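Local coordinates for protein membrane attack complex assembly inhibitor BGA71 (Borreliella bavariensis, PDB 6FMH) that inhibits assembly of the complement membrane attack complex and so probably helps this Lyme disease spirochaete escape killing by its host's complement, at residues K119-I122 with I123-L127; Q170-V173 with D174-A177. All blocks are in the same frame, centred on the assembly; numbering follows the deposited sequence.

Interaction 1 of 2, residues K119-I122 with I123-L127; sequences KEAI and IKDNL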
ATOM      1  N   LYS A 119      -6.689  -6.595  -3.290  1.00 17.35           N
ATOM      2  CA  LYS A 119      -5.825  -7.318  -2.416  1.00 17.11           C
ATOM      3  C   LYS A 119      -6.610  -8.142  -1.427  1.00 17.38           C
ATOM      4  O   LYS A 119      -6.243  -9.238  -1.146  1.00 17.58           O
ATOM      5  CB  LYS A 119      -4.854  -6.373  -1.739  1.00 15.58           C
ATOM      6  CG  LYS A 119      -3.668  -5.987  -2.584  1.00 14.62           C
ATOM      7  CD  LYS A 119      -2.932  -4.864  -1.951  1.00 13.16           C
ATOM      8  CE  LYS A 119      -1.640  -4.577  -2.640  1.00 11.79           C
ATOM      9  NZ  LYS A 119      -0.899  -3.523  -1.947  1.00 11.04           N
ATOM     10  N   GLU A 120      -7.709  -7.615  -0.919  1.00 16.94           N
ATOM     11  CA  GLU A 120      -8.636  -8.320  -0.053  1.00 15.85           C
ATOM     12  C   GLU A 120      -9.265  -9.542  -0.622  1.00 16.26           C
ATOM     13  O   GLU A 120      -9.522 -10.447   0.070  1.00 17.46           O
ATOM     14  CB  GLU A 120      -9.768  -7.397   0.335  1.00 15.13           C
ATOM     15  CG  GLU A 120     -10.837  -8.028   1.211  1.00 14.29           C
ATOM     16  CD  GLU A 120     -12.047  -7.196   1.317  1.00 13.06           C
ATOM     17  OE1 GLU A 120     -12.394  -6.628   0.348  1.00 13.23           O
ATOM     18  OE2 GLU A 120     -12.637  -7.105   2.363  1.00 12.50           O
ATOM     19  N   ALA A 121      -9.602  -9.527  -1.882  1.00 17.65           N
ATOM     20  CA  ALA A 121     -10.122 -10.678  -2.551  1.00 17.85           C
ATOM     21  C   ALA A 121      -9.061 -11.712  -2.782  1.00 18.87           C
ATOM     22  O   ALA A 121      -9.309 -12.845  -2.656  1.00 18.08           O
ATOM     23  CB  ALA A 121     -10.747 -10.276  -3.850  1.00 16.88           C
ATOM     24  N   ILE A 122      -7.866 -11.307  -3.131  1.00 20.17           N
ATOM     25  CA  ILE A 122      -6.800 -12.268  -3.287  1.00 22.32           C
ATOM     26  C   ILE A 122      -6.526 -13.048  -1.979  1.00 24.25           C
ATOM     27  O   ILE A 122      -6.555 -14.289  -1.963  1.00 23.29           O
ATOM     28  CB  ILE A 122      -5.527 -11.570  -3.712  1.00 25.41           C
ATOM     29  CG1 ILE A 122      -5.660 -11.069  -5.142  1.00 28.23           C
ATOM     30  CG2 ILE A 122      -4.339 -12.512  -3.660  1.00 26.98           C
ATOM     31  CD1 ILE A 122      -4.461 -10.260  -5.602  1.00 28.67           C
ATOM     32  N   ILE A 123      -6.391 -12.315  -0.877  1.00 26.77           N
ATOM     33  CA  ILE A 123      -5.963 -12.872   0.404  1.00 28.82           C
ATOM     34  C   ILE A 123      -7.072 -13.486   1.249  1.00 29.19           C
ATOM     35  O   ILE A 123      -7.066 -14.655   1.543  1.00 28.31           O
ATOM     36  CB  ILE A 123      -5.228 -11.826   1.272  1.00 32.19           C
ATOM     37  CG1 ILE A 123      -3.949 -11.382   0.598  1.00 35.55           C
ATOM     38  CG2 ILE A 123      -4.855 -12.410   2.627  1.00 30.74           C
ATOM     39  CD1 ILE A 123      -3.280 -10.208   1.261  1.00 38.18           C
ATOM     40  N   LYS A 124      -8.030 -12.687   1.647  1.00 35.46           N
ATOM     41  CA  LYS A 124      -9.094 -13.143   2.557  1.00 38.26           C
ATOM     42  C   LYS A 124     -10.183 -14.036   1.955  1.00 38.01           C
ATOM     43  O   LYS A 124     -10.780 -14.829   2.683  1.00 43.62           O
ATOM     44  CB  LYS A 124      -9.751 -11.939   3.233  1.00 35.72           C
ATOM     45  CG  LYS A 124      -8.997 -11.548   4.484  1.00 37.39           C
ATOM     46  CD  LYS A 124      -9.503 -12.365   5.650  1.00 39.53           C
ATOM     47  CE  LYS A 124      -8.533 -12.337   6.808  1.00 46.47           C
ATOM     48  NZ  LYS A 124      -8.915 -13.313   7.868  1.00 52.18           N
ATOM     49  N   ASP A 125     -10.434 -13.929   0.658  1.00 37.30           N
ATOM     50  CA  ASP A 125     -11.543 -14.606   0.055  1.00 40.66           C
ATOM     51  C   ASP A 125     -11.161 -15.836  -0.725  1.00 40.55           C
ATOM     52  O   ASP A 125     -10.113 -15.942  -1.308  1.00 38.60           O
ATOM     53  CB  ASP A 125     -12.323 -13.643  -0.840  1.00 48.77           C
ATOM     54  CG  ASP A 125     -12.838 -12.426  -0.079  1.00 53.49           C
ATOM     55  OD1 ASP A 125     -12.582 -12.348   1.139  1.00 68.61           O
ATOM     56  OD2 ASP A 125     -13.513 -11.573  -0.680  1.00 53.92           O
ATOM     57  N   ASN A 126     -12.080 -16.780  -0.718  1.00 49.33           N
ATOM     58  CA  ASN A 126     -11.916 -18.055  -1.414  1.00 53.77           C
ATOM     59  C   ASN A 126     -12.336 -17.871  -2.849  1.00 55.93           C
ATOM     60  O   ASN A 126     -12.946 -16.853  -3.201  1.00 50.11           O
ATOM     61  CB  ASN A 126     -12.787 -19.124  -0.785  1.00 51.92           C
ATOM     62  CG  ASN A 126     -14.209 -18.665  -0.624  1.00 47.70           C
ATOM     63  OD1 ASN A 126     -15.061 -18.992  -1.429  1.00 48.59           O
ATOM     64  ND2 ASN A 126     -14.457 -17.850   0.393  1.00 49.09           N
ATOM     65  N   LEU A 127     -12.034 -18.873  -3.666  1.00 57.07           N
ATOM     66  CA  LEU A 127     -12.153 -18.724  -5.115  1.00 59.85           C
ATOM     67  C   LEU A 127     -13.551 -18.306  -5.596  1.00 54.60           C
ATOM     68  O   LEU A 127     -13.664 -17.561  -6.568  1.00 56.51           O
ATOM     69  CB  LEU A 127     -11.707 -20.014  -5.795  1.00 67.93           C
ATOM     70  CG  LEU A 127     -10.217 -20.300  -5.569  1.00 77.43           C
ATOM     71  CD1 LEU A 127      -9.931 -21.797  -5.387  1.00 80.11           C
ATOM     72  CD2 LEU A 127      -9.405 -19.678  -6.706  1.00 77.89           C
TER

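Interaction 2 of 2, residues Q170-V173 with D174-A177; sequences QTNV and DALA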
ATOM      1  N   GLN A 170      -1.896  33.383 -18.090  1.00 22.37           N
ATOM      2  CA  GLN A 170      -0.640  33.680 -17.411  1.00 23.11           C
ATOM      3  C   GLN A 170      -0.576  35.103 -16.930  1.00 22.68           C
ATOM      4  O   GLN A 170       0.166  35.432 -16.020  1.00 20.99           O
ATOM      5  CB  GLN A 170       0.543  33.441 -18.364  1.00 24.22           C
ATOM      6  CG  GLN A 170       1.904  33.537 -17.713  1.00 23.95           C
ATOM      7  CD  GLN A 170       2.987  33.125 -18.664  1.00 27.39           C
ATOM      8  OE1 GLN A 170       2.731  32.661 -19.784  1.00 29.30           O
ATOM      9  NE2 GLN A 170       4.222  33.239 -18.214  1.00 30.66           N
ATOM     10  N   THR A 171      -1.308  35.957 -17.611  1.00 24.15           N
ATOM     11  CA  THR A 171      -1.305  37.380 -17.334  1.00 24.02           C
ATOM     12  C   THR A 171      -2.341  37.754 -16.301  1.00 24.78           C
ATOM     13  O   THR A 171      -2.202  38.764 -15.622  1.00 27.55           O
ATOM     14  CB  THR A 171      -1.610  38.091 -18.635  1.00 24.66           C
ATOM     15  OG1 THR A 171      -0.417  38.058 -19.444  1.00 23.66           O
ATOM     16  CG2 THR A 171      -2.089  39.545 -18.411  1.00 25.42           C
ATOM     17  N   ASN A 172      -3.389  36.948 -16.191  1.00 23.77           N
ATOM     18  CA  ASN A 172      -4.557  37.345 -15.433  1.00 22.32           C
ATOM     19  C   ASN A 172      -4.985  36.254 -14.514  1.00 20.22           C
ATOM     20  O   ASN A 172      -5.500  35.220 -14.960  1.00 20.30           O
ATOM     21  CB  ASN A 172      -5.669  37.683 -16.429  1.00 24.83           C
ATOM     22  CG  ASN A 172      -6.827  38.428 -15.796  1.00 25.96           C
ATOM     23  OD1 ASN A 172      -7.036  38.372 -14.587  1.00 30.61           O
ATOM     24  ND2 ASN A 172      -7.577  39.138 -16.618  1.00 25.33           N
ATOM     25  N   VAL A 173      -4.712  36.441 -13.231  1.00 19.44           N
ATOM     26  CA  VAL A 173      -5.096  35.455 -12.223  1.00 19.34           C
ATOM     27  C   VAL A 173      -6.570  35.148 -12.230  1.00 19.40           C
ATOM     28  O   VAL A 173      -6.933  33.991 -12.119  1.00 20.19           O
ATOM     29  CB  VAL A 173      -4.842  35.804 -10.754  1.00 19.02           C
ATOM     30  CG1 VAL A 173      -4.529  34.491 -10.044  1.00 18.77           C
ATOM     31  CG2 VAL A 173      -3.730  36.787 -10.546  1.00 18.71           C
ATOM     32  N   ASP A 174      -7.409  36.167 -12.369  1.00 18.37           N
ATOM     33  CA  ASP A 174      -8.848  35.944 -12.457  1.00 18.03           C
ATOM     34  C   ASP A 174      -9.212  35.058 -13.634  1.00 16.93           C
ATOM     35  O   ASP A 174      -9.987  34.136 -13.507  1.00 15.79           O
ATOM     36  CB  ASP A 174      -9.578  37.272 -12.577  1.00 18.71           C
ATOM     37  CG  ASP A 174      -9.450  38.112 -11.311  1.00 18.95           C
ATOM     38  OD1 ASP A 174      -9.264  37.580 -10.214  1.00 19.18           O
ATOM     39  OD2 ASP A 174      -9.523  39.322 -11.402  1.00 19.82           O
ATOM     40  N   ALA A 175      -8.558  35.302 -14.765  1.00 16.98           N
ATOM     41  CA  ALA A 175      -8.753  34.469 -15.936  1.00 16.78           C
ATOM     42  C   ALA A 175      -8.299  33.082 -15.579  1.00 16.43           C
ATOM     43  O   ALA A 175      -9.000  32.114 -15.859  1.00 15.58           O
ATOM     44  CB  ALA A 175      -7.979  35.008 -17.139  1.00 16.36           C
ATOM     45  N   LEU A 176      -7.111  33.004 -14.962  1.00 16.32           N
ATOM     46  CA  LEU A 176      -6.517  31.725 -14.580  1.00 15.90           C
ATOM     47  C   LEU A 176      -7.493  30.925 -13.725  1.00 15.15           C
ATOM     48  O   LEU A 176      -7.794  29.772 -14.033  1.00 14.25           O
ATOM     49  CB  LEU A 176      -5.239  31.940 -13.805  1.00 16.69           C
ATOM     50  CG  LEU A 176      -4.543  30.659 -13.329  1.00 17.27           C
ATOM     51  CD1 LEU A 176      -4.138  29.824 -14.518  1.00 17.52           C
ATOM     52  CD2 LEU A 176      -3.327  31.041 -12.491  1.00 16.96           C
ATOM     53  N   ALA A 177      -8.049  31.591 -12.710  1.00 13.96           N
ATOM     54  CA  ALA A 177      -9.006  30.981 -11.802  1.00 13.23           C
ATOM     55  C   ALA A 177     -10.213  30.431 -12.551  1.00 12.89           C
ATOM     56  O   ALA A 177     -10.692  29.335 -12.226  1.00 13.62           O
ATOM     57  CB  ALA A 177      -9.476  31.982 -10.791  1.00 13.52           C
TER

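Interaction 1 of 2, residues K119-I122 with I123-L127
The amide of Ile-123 donates to the carbonyl of Lys-119 (N to O 3.1 Å, N-H...O angle 159°), an i to i+4 helix bond, whereas the next one, from Lys-124 N to Glu-120 O, is bent to 135° and weak. Here, at the C-terminal end of helix 90-123 in this all-helical Bbcrasp-1-type fold, the regular bonding fades. By Asp-125 the backbone is extended, and Asn-126 sits at the N-cap position of helix 127-163, so a very short link joins the two helices.

Asp-125 folds back along the end of the first helix. Its CB lies 3.6 Å from Ala-121 O, a position set by the backbone. The first torsion then places CG beside the residue's own backbone N (chi1 -58°) and lays the carboxylate along the flank of Ala-121, with OD2 4.0 Å from Ala-121 CA. Lys-133 NZ links helix 127-163 to this linker residue through a salt bridge to Asp-125 OD2, and only weakly, at long range, to Glu-120 OE1. Glu-120 OE1 and Asp-125 OD2 are 5.2 Å apart, and the ammonium group near both probably offsets their like charges.

Elsewhere the turn faces other parts of the assembly: Ile-122 packs on Glu-14 and Ala-17 of helix 12-36 and on Glu-57 of the second subunit, whose Tyr-56 packs on Lys-119 and Ile-123 and whose Ser-106 OG forms a weak hydrogen bond with Lys-124 NZ. Between the consecutive isoleucines the side-chain contact is loose: the gamma-methyl CG2 of Ile-122 lies 4.4 Å from the methylene CG1 of Ile-123, which itself rests 3.6 Å from Lys-119 O.

Interaction 2 of 2, residues Q170-V173 with D174-A177
One face of the Asn-172 amide is covered by Ala-175, whose methyl CB lies 3.9 Å from Asn-172 CG, almost straight above it; residues 174-177 leave the other face untouched. At the oxygen end of the amide stands Asp-174, with its carboxylate plane turned 53° from the amide plane and its CB 3.4 Å from Asn-172 OD1. This is an asparagine N-cap at the start of helix 173-183.

The cap is made by OD1, which receives two backbone N-H groups, both weakly. Asp-174 N lies 3.1 Å from Asn-172 OD1 but is badly angled, at 121° about its hydrogen, while Ala-175 N, 3.4 Å from Asn-172 OD1, points at it more directly but reaches it from steeply above the amide plane. Both donors come from the side of the amide that Ala-175 covers. The placement follows from the first torsion, -166°, which swings CG away from the backbone N of Asn-172 and over the opening turn. One oxygen thus caps two amides that precede the regular helical bonding.

That bonding begins at once: Leu-176 N donates to Asn-172 O at 2.7 Å, and Ala-177 N donates to Val-173 O at the same separation of 2.7 Å. Beside these bonds, Val-173 CG1 and Leu-176 CD2 form a light apolar contact at 4.4 Å.

Upstream, Asp-165 accepts hydrogen bonds from Gln-170 N and Thr-171 OG1, and Ile-169 packs against Ala-175 and Leu-176. The apolar side of the new helix is laid on helix 73-88, where Val-173 touches Thr-85 and Leu-86, and Leu-176 touches Ile-82 and Leu-86, while His-92 near the start of helix 90-123 meets Val-173, Asp-174 and Ala-177.

Interactions 1 and 2 are separate local structures on opposite sides of the chain's centre, their own centres 49 Å apart and their nearest atoms about 36 Å apart. One closes a helix and the other opens one. They are related through the long helices: helix 90-123 ends in interaction 1 while its His-92, near the other end, packs against interaction 2, and helix 127-163 starts at the last residue of interaction 1 and leads into the loop from which interaction 2 opens helix 173-183. Their surroundings differ too, since residues 119-127 adjoin the second subunit, whereas no other chain of the assembly touches 170-177.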